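Local coordinates for core protein P7 (PDB 2Q82) that is a structural protein of the phage core, probably involved in assembly or genome packaging of the double-stranded RNA virus particle, at residues 28-33 with 99-104; 20-25 with 116-121. All coordinates share one frame; numbering follows the deposited sequence.

Interaction 1. Residues 28-33 with 99-104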
loop_
_atom_site.group_PDB
_atom_site.type_symbol
_atom_site.label_atom_id
_atom_site.label_comp_id
_atom_site.label_asym_id
_atom_site.label_seq_id
_atom_site.Cartn_x
_atom_site.Cartn_y
_atom_site.Cartn_z
ATOM N N VAL A 28 -5.724 12.739 0.920
ATOM C CA VAL A 28 -6.752 11.854 1.352
ATOM C C VAL A 28 -7.980 12.616 1.784
ATOM O O VAL A 28 -7.923 13.483 2.648
ATOM C CB VAL A 28 -6.213 11.037 2.479
ATOM C CG1 VAL A 28 -7.318 10.439 3.256
ATOM C CG2 VAL A 28 -5.302 9.987 1.918
HETATM N N MSE A 29 -9.108 12.246 1.199
HETATM C CA MSE A 29 -10.345 12.939 1.484
HETATM C C MSE A 29 -11.483 12.076 2.037
HETATM O O MSE A 29 -11.921 11.133 1.383
HETATM C CB MSE A 29 -10.795 13.634 0.198
HETATM C CG MSE A 29 -12.171 14.233 0.238
HETATM SE SE MSE A 29 -12.843 14.687 -1.548
HETATM C CE MSE A 29 -14.540 15.441 -0.942
ATOM N N SER A 30 -11.958 12.417 3.238
ATOM C CA SER A 30 -13.067 11.705 3.860
ATOM C C SER A 30 -14.345 12.144 3.171
ATOM O O SER A 30 -14.710 13.323 3.218
ATOM C CB SER A 30 -13.177 12.030 5.335
ATOM O OG SER A 30 -14.327 11.406 5.884
ATOM N N HIS A 31 -15.046 11.191 2.566
ATOM C CA HIS A 31 -16.236 11.543 1.821
ATOM C C HIS A 31 -17.049 10.349 1.323
ATOM O O HIS A 31 -16.498 9.402 0.769
ATOM C CB HIS A 31 -15.794 12.393 0.635
ATOM C CG HIS A 31 -16.883 12.731 -0.325
ATOM N ND1 HIS A 31 -17.833 13.707 -0.066
ATOM C CD2 HIS A 31 -17.169 12.261 -1.555
ATOM C CE1 HIS A 31 -18.639 13.816 -1.095
ATOM N NE2 HIS A 31 -18.263 12.944 -2.023
ATOM N N ASN A 32 -18.361 10.417 1.534
ATOM C CA ASN A 32 -19.292 9.386 1.074
ATOM C C ASN A 32 -20.110 10.037 -0.009
ATOM O O ASN A 32 -20.546 11.171 0.159
ATOM C CB ASN A 32 -20.264 8.968 2.168
ATOM C CG ASN A 32 -19.633 8.082 3.190
ATOM O OD1 ASN A 32 -19.008 7.084 2.848
ATOM N ND2 ASN A 32 -19.799 8.426 4.454
ATOM N N GLY A 33 -20.353 9.336 -1.104
ATOM C CA GLY A 33 -21.140 9.943 -2.155
ATOM C C GLY A 33 -20.335 10.047 -3.420
ATOM O O GLY A 33 -19.241 9.503 -3.498
ATOM N N LEU A 99 -16.753 7.758 10.224
ATOM C CA LEU A 99 -15.861 6.650 10.507
ATOM C C LEU A 99 -14.451 6.993 10.043
ATOM O O LEU A 99 -13.485 6.879 10.801
ATOM C CB LEU A 99 -16.354 5.390 9.803
ATOM C CG LEU A 99 -15.437 4.169 9.893
ATOM C CD1 LEU A 99 -15.251 3.767 11.335
ATOM C CD2 LEU A 99 -16.034 3.024 9.107
ATOM N N VAL A 100 -14.331 7.419 8.792
ATOM C CA VAL A 100 -13.024 7.777 8.260
ATOM C C VAL A 100 -12.419 8.924 9.066
ATOM O O VAL A 100 -11.249 8.887 9.442
ATOM C CB VAL A 100 -13.122 8.167 6.776
ATOM C CG1 VAL A 100 -11.809 8.758 6.289
ATOM C CG2 VAL A 100 -13.466 6.937 5.953
ATOM N N ASP A 101 -13.214 9.950 9.345
ATOM C CA ASP A 101 -12.693 11.072 10.109
ATOM C C ASP A 101 -12.108 10.624 11.443
ATOM O O ASP A 101 -11.078 11.124 11.876
ATOM C CB ASP A 101 -13.784 12.085 10.402
ATOM C CG ASP A 101 -14.212 12.847 9.173
ATOM O OD1 ASP A 101 -13.586 12.695 8.104
ATOM O OD2 ASP A 101 -15.183 13.608 9.299
ATOM N N ALA A 102 -12.794 9.702 12.105
ATOM C CA ALA A 102 -12.337 9.217 13.391
ATOM C C ALA A 102 -11.037 8.454 13.221
ATOM O O ALA A 102 -10.086 8.624 13.985
ATOM C CB ALA A 102 -13.383 8.315 14.006
ATOM N N GLU A 103 -11.019 7.603 12.208
ATOM C CA GLU A 103 -9.862 6.790 11.905
ATOM C C GLU A 103 -8.640 7.630 11.595
ATOM O O GLU A 103 -7.526 7.257 11.934
ATOM C CB GLU A 103 -10.167 5.909 10.717
ATOM C CG GLU A 103 -11.314 5.001 10.977
ATOM C CD GLU A 103 -10.864 3.717 11.589
ATOM O OE1 GLU A 103 -10.140 3.758 12.607
ATOM O OE2 GLU A 103 -11.232 2.664 11.038
ATOM N N LEU A 104 -8.855 8.761 10.933
ATOM C CA LEU A 104 -7.755 9.641 10.571
ATOM C C LEU A 104 -7.546 10.757 11.572
ATOM O O LEU A 104 -6.877 11.739 11.259
ATOM C CB LEU A 104 -8.024 10.304 9.232
ATOM C CG LEU A 104 -8.435 9.446 8.043
ATOM C CD1 LEU A 104 -8.839 10.318 6.890
ATOM C CD2 LEU A 104 -7.292 8.571 7.644
#
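Ser30, at the end of the central strand of the parallel sheet of an alpha/beta fold, meets Val100 and Asp101 of helix 98-103. This helix lies in the beta-alpha-beta crossover between strands 84-89 and 109-111, so the contact lays the crossover helix against one face of the sheet.

The serine side chain points toward the helix, its OG anti to the backbone N (chi1 175°). There Ser30 OG donates a hydrogen bond to Asp101 OD1 at 2.7 Å, although the position of that carboxylate oxygen is somewhat doubtful. The same hydroxyl accepts from the backbone N of Ser97, just ahead of the helix, and if the carboxylate oxygen is rightly placed the two bonds would set its rotation. Asp101 reaches in from the flank of the helix; Arg87 offers the carboxylate a weak, long ion pair.

Val100 packs against the serine, its CG1 methyl alongside and 3.7 Å from Ser30 CB. One helical turn later, Leu104 leaves helical geometry, while its backbone N still bonds to Val100 O at 2.8 Å. Its second torsion is extended (chi2 172°), which carries CD1 outward to the strand for a separate apolar contact farther back along it. There Val28, which also packs on Phe74 of helix 68-76, meets Leu104 CD1 with its CG1 methyl at 3.9 Å, the two side chains crossing obliquely.

Interaction 2. Residues 20-25 with 116-121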
loop_
_atom_site.group_PDB
_atom_site.type_symbol
_atom_site.label_atom_id
_atom_site.label_comp_id
_atom_site.label_asym_id
_atom_site.label_seq_id
_atom_site.Cartn_x
_atom_site.Cartn_y
_atom_site.Cartn_z
ATOM N N ALA A 20 6.314 21.770 -2.317
ATOM C CA ALA A 20 7.219 20.633 -2.387
ATOM C C ALA A 20 6.594 19.434 -1.697
ATOM O O ALA A 20 6.710 18.308 -2.164
ATOM C CB ALA A 20 8.555 20.973 -1.760
ATOM N N GLN A 21 5.916 19.684 -0.585
ATOM C CA GLN A 21 5.295 18.604 0.158
ATOM C C GLN A 21 3.980 18.103 -0.434
ATOM O O GLN A 21 3.715 16.909 -0.412
ATOM C CB GLN A 21 5.157 18.949 1.639
ATOM C CG GLN A 21 4.131 20.004 1.948
ATOM C CD GLN A 21 3.883 20.139 3.433
ATOM O OE1 GLN A 21 2.950 19.545 3.976
ATOM N NE2 GLN A 21 4.717 20.924 4.102
ATOM N N TYR A 22 3.165 19.006 -0.975
ATOM C CA TYR A 22 2.039 18.588 -1.808
ATOM C C TYR A 22 2.539 17.609 -2.852
ATOM O O TYR A 22 1.992 16.526 -3.024
ATOM C CB TYR A 22 1.406 19.775 -2.539
ATOM C CG TYR A 22 0.866 20.873 -1.660
ATOM C CD1 TYR A 22 0.603 20.659 -0.320
ATOM C CD2 TYR A 22 0.615 22.132 -2.182
ATOM C CE1 TYR A 22 0.111 21.667 0.475
ATOM C CE2 TYR A 22 0.125 23.139 -1.400
ATOM C CZ TYR A 22 -0.124 22.908 -0.072
ATOM O OH TYR A 22 -0.614 23.923 0.705
ATOM N N GLU A 23 3.578 18.022 -3.564
ATOM C CA GLU A 23 4.105 17.257 -4.693
ATOM C C GLU A 23 4.446 15.793 -4.427
ATOM O O GLU A 23 4.351 14.948 -5.312
ATOM C CB GLU A 23 5.378 17.883 -5.213
ATOM C CG GLU A 23 5.261 19.162 -5.991
ATOM C CD GLU A 23 6.628 19.779 -6.184
ATOM O OE1 GLU A 23 7.621 19.036 -6.014
ATOM O OE2 GLU A 23 6.714 20.981 -6.502
ATOM N N THR A 24 4.921 15.540 -3.224
ATOM C CA THR A 24 5.322 14.200 -2.853
ATOM C C THR A 24 4.415 13.515 -1.840
ATOM O O THR A 24 4.845 12.589 -1.139
ATOM C CB THR A 24 6.710 14.186 -2.233
ATOM O OG1 THR A 24 6.711 15.091 -1.128
ATOM C CG2 THR A 24 7.740 14.632 -3.197
ATOM N N SER A 25 3.175 13.978 -1.709
ATOM C CA SER A 25 2.260 13.343 -0.777
ATOM C C SER A 25 0.978 12.941 -1.468
ATOM O O SER A 25 0.645 13.416 -2.548
ATOM C CB SER A 25 1.870 14.258 0.372
ATOM O OG SER A 25 2.984 14.870 0.977
ATOM N N LEU A 116 -5.145 24.446 -3.295
ATOM C CA LEU A 116 -5.408 24.883 -4.653
ATOM C C LEU A 116 -4.900 26.300 -4.901
ATOM O O LEU A 116 -4.377 26.598 -5.969
ATOM C CB LEU A 116 -6.902 24.806 -4.933
ATOM C CG LEU A 116 -7.396 23.363 -4.988
ATOM C CD1 LEU A 116 -8.904 23.341 -5.008
ATOM C CD2 LEU A 116 -6.842 22.668 -6.223
ATOM N N ASN A 117 -5.078 27.163 -3.906
ATOM C CA ASN A 117 -4.628 28.540 -3.994
ATOM C C ASN A 117 -3.135 28.561 -4.285
ATOM O O ASN A 117 -2.676 29.235 -5.198
ATOM C CB ASN A 117 -4.864 29.258 -2.671
ATOM C CG ASN A 117 -6.296 29.711 -2.491
ATOM O OD1 ASN A 117 -6.647 30.243 -1.441
ATOM N ND2 ASN A 117 -7.122 29.516 -3.505
ATOM N N ASP A 118 -2.384 27.826 -3.480
ATOM C CA ASP A 118 -0.939 27.780 -3.632
ATOM C C ASP A 118 -0.506 27.337 -5.012
ATOM O O ASP A 118 0.369 27.940 -5.627
ATOM C CB ASP A 118 -0.317 26.847 -2.593
ATOM C CG ASP A 118 -0.397 27.410 -1.192
ATOM O OD1 ASP A 118 -0.395 28.653 -1.052
ATOM O OD2 ASP A 118 -0.441 26.612 -0.233
ATOM N N ILE A 119 -1.116 26.269 -5.501
ATOM C CA ILE A 119 -0.756 25.751 -6.806
ATOM C C ILE A 119 -1.119 26.725 -7.916
ATOM O O ILE A 119 -0.373 26.892 -8.869
ATOM C CB ILE A 119 -1.440 24.409 -7.056
ATOM C CG1 ILE A 119 -0.918 23.382 -6.041
ATOM C CG2 ILE A 119 -1.181 23.957 -8.477
ATOM C CD1 ILE A 119 -1.736 22.105 -5.944
ATOM N N ALA A 120 -2.271 27.369 -7.782
ATOM C CA ALA A 120 -2.706 28.316 -8.793
ATOM C C ALA A 120 -1.791 29.527 -8.770
ATOM O O ALA A 120 -1.390 30.031 -9.815
ATOM C CB ALA A 120 -4.138 28.745 -8.535
ATOM N N ASP A 121 -1.464 29.996 -7.572
ATOM C CA ASP A 121 -0.603 31.166 -7.446
ATOM C C ASP A 121 0.775 30.893 -8.023
ATOM O O ASP A 121 1.367 31.750 -8.674
ATOM C CB ASP A 121 -0.435 31.577 -5.988
ATOM C CG ASP A 121 -1.703 32.153 -5.389
ATOM O OD1 ASP A 121 -2.625 32.513 -6.147
ATOM O OD2 ASP A 121 -1.762 32.259 -4.148
#
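Tyr22 alone carries 20-25 across to helix 112-127, touching Asp118 and Ile119 from the last turn of helix 15-23. The contact ties the N-terminal and C-terminal helices of the alpha/beta domain together.

Gln21 comes first, lending its carbonyl oxygen to the helix end. Tyr22 then turns toward the partner helix, with CG placed beside its backbone N (chi1 -59°). Its ring reaches Asp118 edge-on: Asp118 CB lies in the ring plane, 3.9 Å from Tyr22 CE2, and ring and carboxylate are nearly coplanar, 19° apart. Tyr22 OH donates to Asp118 OD2 at 2.9 Å, and OD2 receives it on its anti lone pair, the one facing away from the other oxygen. Nearer the base of the ring, Ile119 CG1 approaches Tyr22 CD2 obliquely at 4.3 Å, adding a modest apolar touch. Past the helix, Ser25 OG bonds back to Gln21 O at 2.6 Å, the donor tilted 31° from the carbonyl plane. Ser25 N bonds to Tyr22 O as well, closing a turn at the helix end, and Asn84 OD1 is a second partner of the hydroxyl.

Asp118 OD1 has salt bridges to Arg114, on its own helix, and to Arg18 of helix 15-23, which thus joins the two helices again. The two arginines probably keep the carboxylate ionised and take up much of its charge, leaving OD2 to accept the phenol as a neutral donor.

Interaction 1 belongs to the buried body of the domain, fastening a crossover helix to the sheet; interaction 2 is only partly buried and joins two helices. Their centres are 21 Å apart, on opposite sides of the centre of the chain. Residues 20-25 and 28-33 nevertheless belong to consecutive elements, helix 15-23 and strand 25-30, and along the chain interaction 1 is nested within the loop that interaction 2 closes. Each has a hydroxyl directed at an aspartate, less surely placed in interaction 1. The short serine suits close helix-on-sheet packing among aliphatic groups, whereas the long tyrosine spans more widely separated helices to a carboxylate strongly paired with arginines.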